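Long-range contact in split-Soret cytochrome c (PDB 1H21), which carries electrons as a dimeric diheme cytochrome c with an additional iron-sulfur centre and may take part in sulfate reduction: residues A[111-123]-A[138-150]. Numbering follows the deposited sequence.
Sequences ELFRWYEVTKLPI and PMSASDSVLCHIS. With HEC (heme c), chain H.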
loop_
_atom_site.group_PDB
_atom_site.type_symbol
_atom_site.label_atom_id
_atom_site.label_comp_id
_atom_site.label_asym_id
_atom_site.label_seq_id
_atom_site.Cartn_x
_atom_site.Cartn_y
_atom_site.Cartn_z
ATOM N N GLU A 111 14.887 -4.898 -3.816
ATOM C CA GLU A 111 15.971 -3.932 -3.936
ATOM C C GLU A 111 15.453 -2.517 -3.681
ATOM O O GLU A 111 16.053 -1.746 -2.923
ATOM C CB GLU A 111 16.638 -4.018 -5.319
ATOM C CG GLU A 111 17.379 -2.747 -5.702
ATOM C CD GLU A 111 18.639 -2.982 -6.489
ATOM O OE1 GLU A 111 19.052 -4.148 -6.654
ATOM O OE2 GLU A 111 19.233 -1.969 -6.930
ATOM N N LEU A 112 14.342 -2.172 -4.320
ATOM C CA LEU A 112 13.743 -0.859 -4.145
ATOM C C LEU A 112 13.415 -0.596 -2.669
ATOM O O LEU A 112 13.820 0.431 -2.124
ATOM C CB LEU A 112 12.487 -0.758 -5.007
ATOM C CG LEU A 112 11.735 0.556 -4.945
ATOM C CD1 LEU A 112 12.674 1.702 -5.333
ATOM C CD2 LEU A 112 10.519 0.456 -5.866
ATOM N N PHE A 113 12.748 -1.551 -2.018
ATOM C CA PHE A 113 12.363 -1.431 -0.608
ATOM C C PHE A 113 13.528 -1.477 0.408
ATOM O O PHE A 113 13.564 -0.657 1.323
ATOM C CB PHE A 113 11.284 -2.464 -0.253
ATOM C CG PHE A 113 9.912 -2.143 -0.806
ATOM C CD1 PHE A 113 9.747 -1.201 -1.825
ATOM C CD2 PHE A 113 8.789 -2.791 -0.318
ATOM C CE1 PHE A 113 8.488 -0.911 -2.346
ATOM C CE2 PHE A 113 7.523 -2.508 -0.833
ATOM C CZ PHE A 113 7.378 -1.567 -1.851
ATOM N N ARG A 114 14.464 -2.421 0.264
ATOM C CA ARG A 114 15.624 -2.519 1.172
ATOM C C ARG A 114 16.497 -1.268 1.036
ATOM O O ARG A 114 17.035 -0.750 2.019
ATOM C CB ARG A 114 16.446 -3.762 0.855
ATOM C CG ARG A 114 15.754 -5.041 1.234
ATOM C CD ARG A 114 16.486 -6.276 0.775
ATOM N NE ARG A 114 15.662 -7.467 0.985
ATOM C CZ ARG A 114 15.871 -8.662 0.431
ATOM N NH1 ARG A 114 16.895 -8.871 -0.393
ATOM N NH2 ARG A 114 15.055 -9.664 0.731
ATOM N N TRP A 115 16.584 -0.752 -0.186
ATOM C CA TRP A 115 17.366 0.435 -0.453
ATOM C C TRP A 115 16.771 1.584 0.337
ATOM O O TRP A 115 17.495 2.310 1.032
ATOM C CB TRP A 115 17.344 0.737 -1.956
ATOM C CG TRP A 115 17.743 2.147 -2.317
ATOM C CD1 TRP A 115 19.014 2.647 -2.423
ATOM C CD2 TRP A 115 16.856 3.245 -2.587
ATOM N NE1 TRP A 115 18.968 3.991 -2.738
ATOM C CE2 TRP A 115 17.656 4.380 -2.841
ATOM C CE3 TRP A 115 15.463 3.374 -2.630
ATOM C CZ2 TRP A 115 17.110 5.626 -3.134
ATOM C CZ3 TRP A 115 14.923 4.612 -2.920
ATOM C CH2 TRP A 115 15.745 5.725 -3.169
ATOM N N TYR A 116 15.446 1.723 0.241
ATOM C CA TYR A 116 14.721 2.783 0.933
ATOM C C TYR A 116 14.933 2.758 2.446
ATOM O O TYR A 116 15.192 3.803 3.051
ATOM C CB TYR A 116 13.221 2.742 0.619
ATOM C CG TYR A 116 12.466 3.904 1.215
ATOM C CD1 TYR A 116 12.350 5.110 0.531
ATOM C CD2 TYR A 116 11.895 3.810 2.481
ATOM C CE1 TYR A 116 11.689 6.194 1.095
ATOM C CE2 TYR A 116 11.230 4.881 3.052
ATOM C CZ TYR A 116 11.132 6.071 2.356
ATOM O OH TYR A 116 10.491 7.155 2.925
ATOM N N GLU A 117 14.843 1.577 3.050
ATOM C CA GLU A 117 15.032 1.464 4.495
ATOM C C GLU A 117 16.397 1.976 5.002
ATOM O O GLU A 117 16.469 2.618 6.055
ATOM C CB GLU A 117 14.883 0.014 4.945
ATOM C CG GLU A 117 13.523 -0.652 4.735
ATOM C CD GLU A 117 13.513 -2.081 5.284
ATOM O OE1 GLU A 117 14.595 -2.717 5.346
ATOM O OE2 GLU A 117 12.437 -2.571 5.687
ATOM N N VAL A 118 17.471 1.691 4.264
ATOM C CA VAL A 118 18.809 2.075 4.704
ATOM C C VAL A 118 19.434 3.363 4.192
ATOM O O VAL A 118 20.284 3.936 4.875
ATOM C CB VAL A 118 19.826 0.941 4.478
ATOM C CG1 VAL A 118 19.406 -0.278 5.251
ATOM C CG2 VAL A 118 19.957 0.613 2.991
ATOM N N THR A 119 19.057 3.801 3.000
ATOM C CA THR A 119 19.628 5.012 2.424
ATOM C C THR A 119 19.178 6.278 3.145
ATOM O O THR A 119 18.024 6.396 3.554
ATOM C CB THR A 119 19.303 5.095 0.903
ATOM O OG1 THR A 119 19.877 3.965 0.240
ATOM C CG2 THR A 119 19.867 6.353 0.272
ATOM N N LYS A 120 20.117 7.196 3.363
ATOM C CA LYS A 120 19.804 8.473 3.998
ATOM C C LYS A 120 19.226 9.302 2.880
ATOM O O LYS A 120 19.885 9.515 1.864
ATOM C CB LYS A 120 21.055 9.151 4.535
ATOM C CG LYS A 120 21.748 8.399 5.636
ATOM C CD LYS A 120 22.646 9.343 6.385
ATOM C CE LYS A 120 23.395 8.607 7.457
ATOM N NZ LYS A 120 23.925 9.558 8.478
ATOM N N LEU A 121 17.975 9.710 3.049
ATOM C CA LEU A 121 17.247 10.492 2.048
ATOM C C LEU A 121 16.631 11.737 2.710
ATOM O O LEU A 121 16.601 11.844 3.952
ATOM C CB LEU A 121 16.136 9.617 1.434
ATOM C CG LEU A 121 16.535 8.240 0.881
ATOM C CD1 LEU A 121 15.331 7.325 0.830
ATOM C CD2 LEU A 121 17.185 8.376 -0.494
ATOM N N PRO A 122 16.219 12.735 1.902
ATOM C CA PRO A 122 16.281 12.775 0.440
ATOM C C PRO A 122 17.688 13.091 -0.073
ATOM O O PRO A 122 18.561 13.548 0.667
ATOM C CB PRO A 122 15.337 13.920 0.110
ATOM C CG PRO A 122 15.618 14.872 1.223
ATOM C CD PRO A 122 15.554 13.946 2.416
ATOM N N ILE A 123 17.881 12.834 -1.352
ATOM C CA ILE A 123 19.135 13.088 -2.035
ATOM C C ILE A 123 18.831 14.154 -3.098
ATOM O O ILE A 123 19.574 15.127 -3.255
ATOM C CB ILE A 123 19.647 11.782 -2.685
ATOM C CG1 ILE A 123 20.110 10.817 -1.589
ATOM C CG2 ILE A 123 20.742 12.062 -3.686
ATOM C CD1 ILE A 123 20.515 9.415 -2.095
ATOM N N PRO A 138 17.362 18.086 6.151
ATOM C CA PRO A 138 18.107 17.069 6.903
ATOM C C PRO A 138 17.794 15.727 6.278
ATOM O O PRO A 138 16.676 15.502 5.823
ATOM C CB PRO A 138 17.489 17.145 8.303
ATOM C CG PRO A 138 16.871 18.503 8.363
ATOM C CD PRO A 138 16.308 18.679 6.988
ATOM N N MET A 139 18.771 14.838 6.257
ATOM C CA MET A 139 18.575 13.520 5.673
ATOM C C MET A 139 18.588 12.480 6.785
ATOM O O MET A 139 19.251 12.674 7.811
ATOM C CB MET A 139 19.707 13.210 4.684
ATOM C CG MET A 139 19.828 14.165 3.512
ATOM S SD MET A 139 21.401 13.942 2.658
ATOM C CE MET A 139 22.065 12.463 3.403
ATOM N N SER A 140 17.883 11.370 6.576
ATOM C CA SER A 140 17.848 10.294 7.559
ATOM C C SER A 140 17.398 8.993 6.922
ATOM O O SER A 140 16.840 8.984 5.820
ATOM C CB SER A 140 16.941 10.650 8.746
ATOM O OG SER A 140 15.601 10.881 8.343
ATOM N N ALA A 141 17.746 7.893 7.574
ATOM C CA ALA A 141 17.359 6.576 7.109
ATOM C C ALA A 141 16.137 6.228 7.944
ATOM O O ALA A 141 16.167 6.335 9.170
ATOM C CB ALA A 141 18.474 5.588 7.363
ATOM N N SER A 142 15.058 5.833 7.289
ATOM C CA SER A 142 13.826 5.509 7.985
ATOM C C SER A 142 13.813 4.128 8.628
ATOM O O SER A 142 13.281 3.958 9.719
ATOM C CB SER A 142 12.659 5.624 7.006
ATOM O OG SER A 142 12.909 4.828 5.862
ATOM N N ASP A 143 14.432 3.162 7.955
ATOM C CA ASP A 143 14.455 1.763 8.385
ATOM C C ASP A 143 13.017 1.228 8.305
ATOM O O ASP A 143 12.649 0.242 8.941
ATOM C CB ASP A 143 15.039 1.609 9.795
ATOM C CG ASP A 143 15.242 0.128 10.210
ATOM O OD1 ASP A 143 15.426 -0.757 9.339
ATOM O OD2 ASP A 143 15.238 -0.143 11.432
ATOM N N SER A 144 12.202 1.907 7.500
ATOM C CA SER A 144 10.811 1.536 7.313
ATOM C C SER A 144 10.281 2.045 5.993
ATOM O O SER A 144 10.520 3.175 5.587
ATOM C CB SER A 144 9.913 2.056 8.452
ATOM O OG SER A 144 8.525 1.741 8.252
ATOM N N VAL A 145 9.527 1.170 5.356
ATOM C CA VAL A 145 8.883 1.393 4.089
ATOM C C VAL A 145 7.506 2.031 4.361
ATOM O O VAL A 145 6.851 2.566 3.455
ATOM C CB VAL A 145 8.815 0.012 3.410
ATOM C CG1 VAL A 145 7.550 -0.188 2.673
ATOM C CG2 VAL A 145 10.028 -0.175 2.514
ATOM N N LEU A 146 7.136 2.065 5.641
ATOM C CA LEU A 146 5.867 2.615 6.088
ATOM C C LEU A 146 5.958 4.109 6.315
ATOM O O LEU A 146 6.840 4.563 7.030
ATOM C CB LEU A 146 5.433 1.917 7.376
ATOM C CG LEU A 146 5.129 0.421 7.254
ATOM C CD1 LEU A 146 4.648 -0.123 8.585
ATOM C CD2 LEU A 146 4.089 0.192 6.140
ATOM N N CYS A 147 5.044 4.854 5.699
ATOM C CA CYS A 147 4.939 6.312 5.794
ATOM C C CYS A 147 4.872 6.863 7.226
ATOM O O CYS A 147 5.488 7.883 7.539
ATOM C CB CYS A 147 3.677 6.747 5.060
ATOM S SG CYS A 147 3.835 8.144 4.002
ATOM N N HIS A 148 4.090 6.218 8.089
ATOM C CA HIS A 148 3.973 6.677 9.469
ATOM C C HIS A 148 5.318 6.714 10.144
ATOM O O HIS A 148 5.657 7.709 10.779
ATOM C CB HIS A 148 3.062 5.801 10.333
ATOM C CG HIS A 148 3.145 6.146 11.795
ATOM N ND1 HIS A 148 2.678 7.320 12.336
ATOM C CD2 HIS A 148 3.768 5.503 12.814
ATOM C CE1 HIS A 148 3.035 7.359 13.623
ATOM N NE2 HIS A 148 3.700 6.278 13.971
ATOM N N ILE A 149 6.048 5.606 10.049
ATOM C CA ILE A 149 7.370 5.488 10.650
ATOM C C ILE A 149 8.425 6.399 10.024
ATOM O O ILE A 149 9.221 7.011 10.718
ATOM C CB ILE A 149 7.855 4.042 10.600
ATOM C CG1 ILE A 149 6.878 3.170 11.381
ATOM C CG2 ILE A 149 9.232 3.923 11.237
ATOM C CD1 ILE A 149 7.316 1.769 11.529
ATOM N N SER A 150 8.439 6.451 8.705
ATOM C CA SER A 150 9.372 7.278 7.956
ATOM C C SER A 150 9.178 8.765 8.312
ATOM O O SER A 150 10.109 9.432 8.793
ATOM C CB SER A 150 9.141 7.036 6.450
ATOM O OG SER A 150 9.921 7.876 5.621
HETATM FE FE HEC H . 3.740 5.528 15.806
HETATM C CHA HEC H . 6.869 6.709 15.668
HETATM C CHB HEC H . 2.672 8.460 17.291
HETATM C CHC HEC H . 0.507 4.580 15.343
HETATM C CHD HEC H . 4.780 2.404 15.116
HETATM N NA HEC H . 4.643 7.178 16.404
HETATM C C1A HEC H . 5.926 7.567 16.112
HETATM C C2A HEC H . 6.191 8.952 16.455
HETATM C C3A HEC H . 5.022 9.414 17.071
HETATM C C4A HEC H . 4.066 8.293 17.030
HETATM C CMA HEC H . 4.715 10.816 17.602
HETATM C CAA HEC H . 7.505 9.729 16.247
HETATM C CBA HEC H . 8.461 9.677 17.439
HETATM C CGA HEC H . 9.393 8.473 17.461
HETATM O O1A HEC H . 9.481 7.781 18.496
HETATM O O2A HEC H . 10.079 8.245 16.449
HETATM N NB HEC H . 1.952 6.331 16.288
HETATM C C1B HEC H . 1.686 7.535 16.936
HETATM C C2B HEC H . 0.236 7.816 16.997
HETATM C C3B HEC H . -0.359 6.765 16.315
HETATM C C4B HEC H . 0.710 5.840 15.935
HETATM C CMB HEC H . -0.480 8.993 17.709
HETATM C CAB HEC H . -1.732 6.609 16.058
HETATM C CBB HEC H . -2.470 7.623 15.310
HETATM N NC HEC H . 2.877 3.843 15.219
HETATM C C1C HEC H . 1.516 3.643 15.023
HETATM C C2C HEC H . 1.286 2.299 14.519
HETATM C C3C HEC H . 2.515 1.634 14.420
HETATM C C4C HEC H . 3.458 2.623 14.909
HETATM C CMC HEC H . -0.120 1.710 14.260
HETATM C CAC HEC H . 2.737 0.263 14.122
HETATM C CBC HEC H . 2.450 -0.415 12.831
HETATM N ND HEC H . 5.464 4.748 15.593
HETATM C C1D HEC H . 5.737 3.408 15.437
HETATM C C2D HEC H . 7.157 3.214 15.270
HETATM C C3D HEC H . 7.768 4.407 15.303
HETATM C C4D HEC H . 6.687 5.368 15.497
HETATM C CMD HEC H . 7.833 1.890 15.038
HETATM C CAD HEC H . 9.282 4.651 15.176
HETATM C CBD HEC H . 9.969 4.692 16.533
HETATM C CGD HEC H . 11.462 4.971 16.424
HETATM O O1D HEC H . 11.850 6.144 16.182
HETATM O O2D HEC H . 12.247 4.000 16.570
HETATM O O HOH W 1 15.541 6.290 4.661
HETATM O O HOH W 2 9.888 -1.584 5.896
#
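Tyr116 reaches from the last turns of helix 102-118 to the start of helix 147-158, where its OH and Ser150 OG share a hydrogen bond of 2.8 Å. With CG anti to the backbone N (chi1 -175°), the long phenol lies along the 142-145 turn. Ser144 O meets the ring at its edge, in plane, 3.1 Å from Tyr116 CE2. A tyrosine suits this place: its flat ring packs beside Val145, and its hydroxyl carries a polar end across to Ser150. One turn earlier in helix 102-118, Phe113 is crossed by Val145 at about a right angle, with Val145 CG2 3.8 Å from Phe113 CB and CG1 over one ring face.

Where the helix ends, backbone bonds take over. Asp143 N donates to Glu117 O in the carbonyl plane, on a lone pair, though the bond is bent (135° at the hydrogen). Farther along, Leu121 and Ser140 exchange two N-H...O bonds, a single antiparallel bridge. Beside it, Met139, bent at chi3, brings CE to 3.6 Å from Lys120 CB, two long, flexible chains meeting near the surface.

Two waters bridge the segments. One accepts from Ser142 N at 2.7 Å and lies within bonding distance of Tyr116 O and Thr119 O, carbonyls at the C-terminal end of the helix and each a possible acceptor of its protons. Another joins Glu117 OE2 to Val145 N; Glu117, extended beyond CG, also receives bonds from Gln203 and Asp228 N, which probably stabilise its carboxylate beside the like-charged Asp143. Ser144 OG accepts from Leu146 N in an ST turn leading into helix 147-158, whose His148 binds a heme iron shared with His233 of the second subunit.

Arg170 of helix 165-192 also bonds Ser150 OG, and Leu89 of helix 87-99 packs against Phe113, Tyr116 and Val145, so the contact joins four helices.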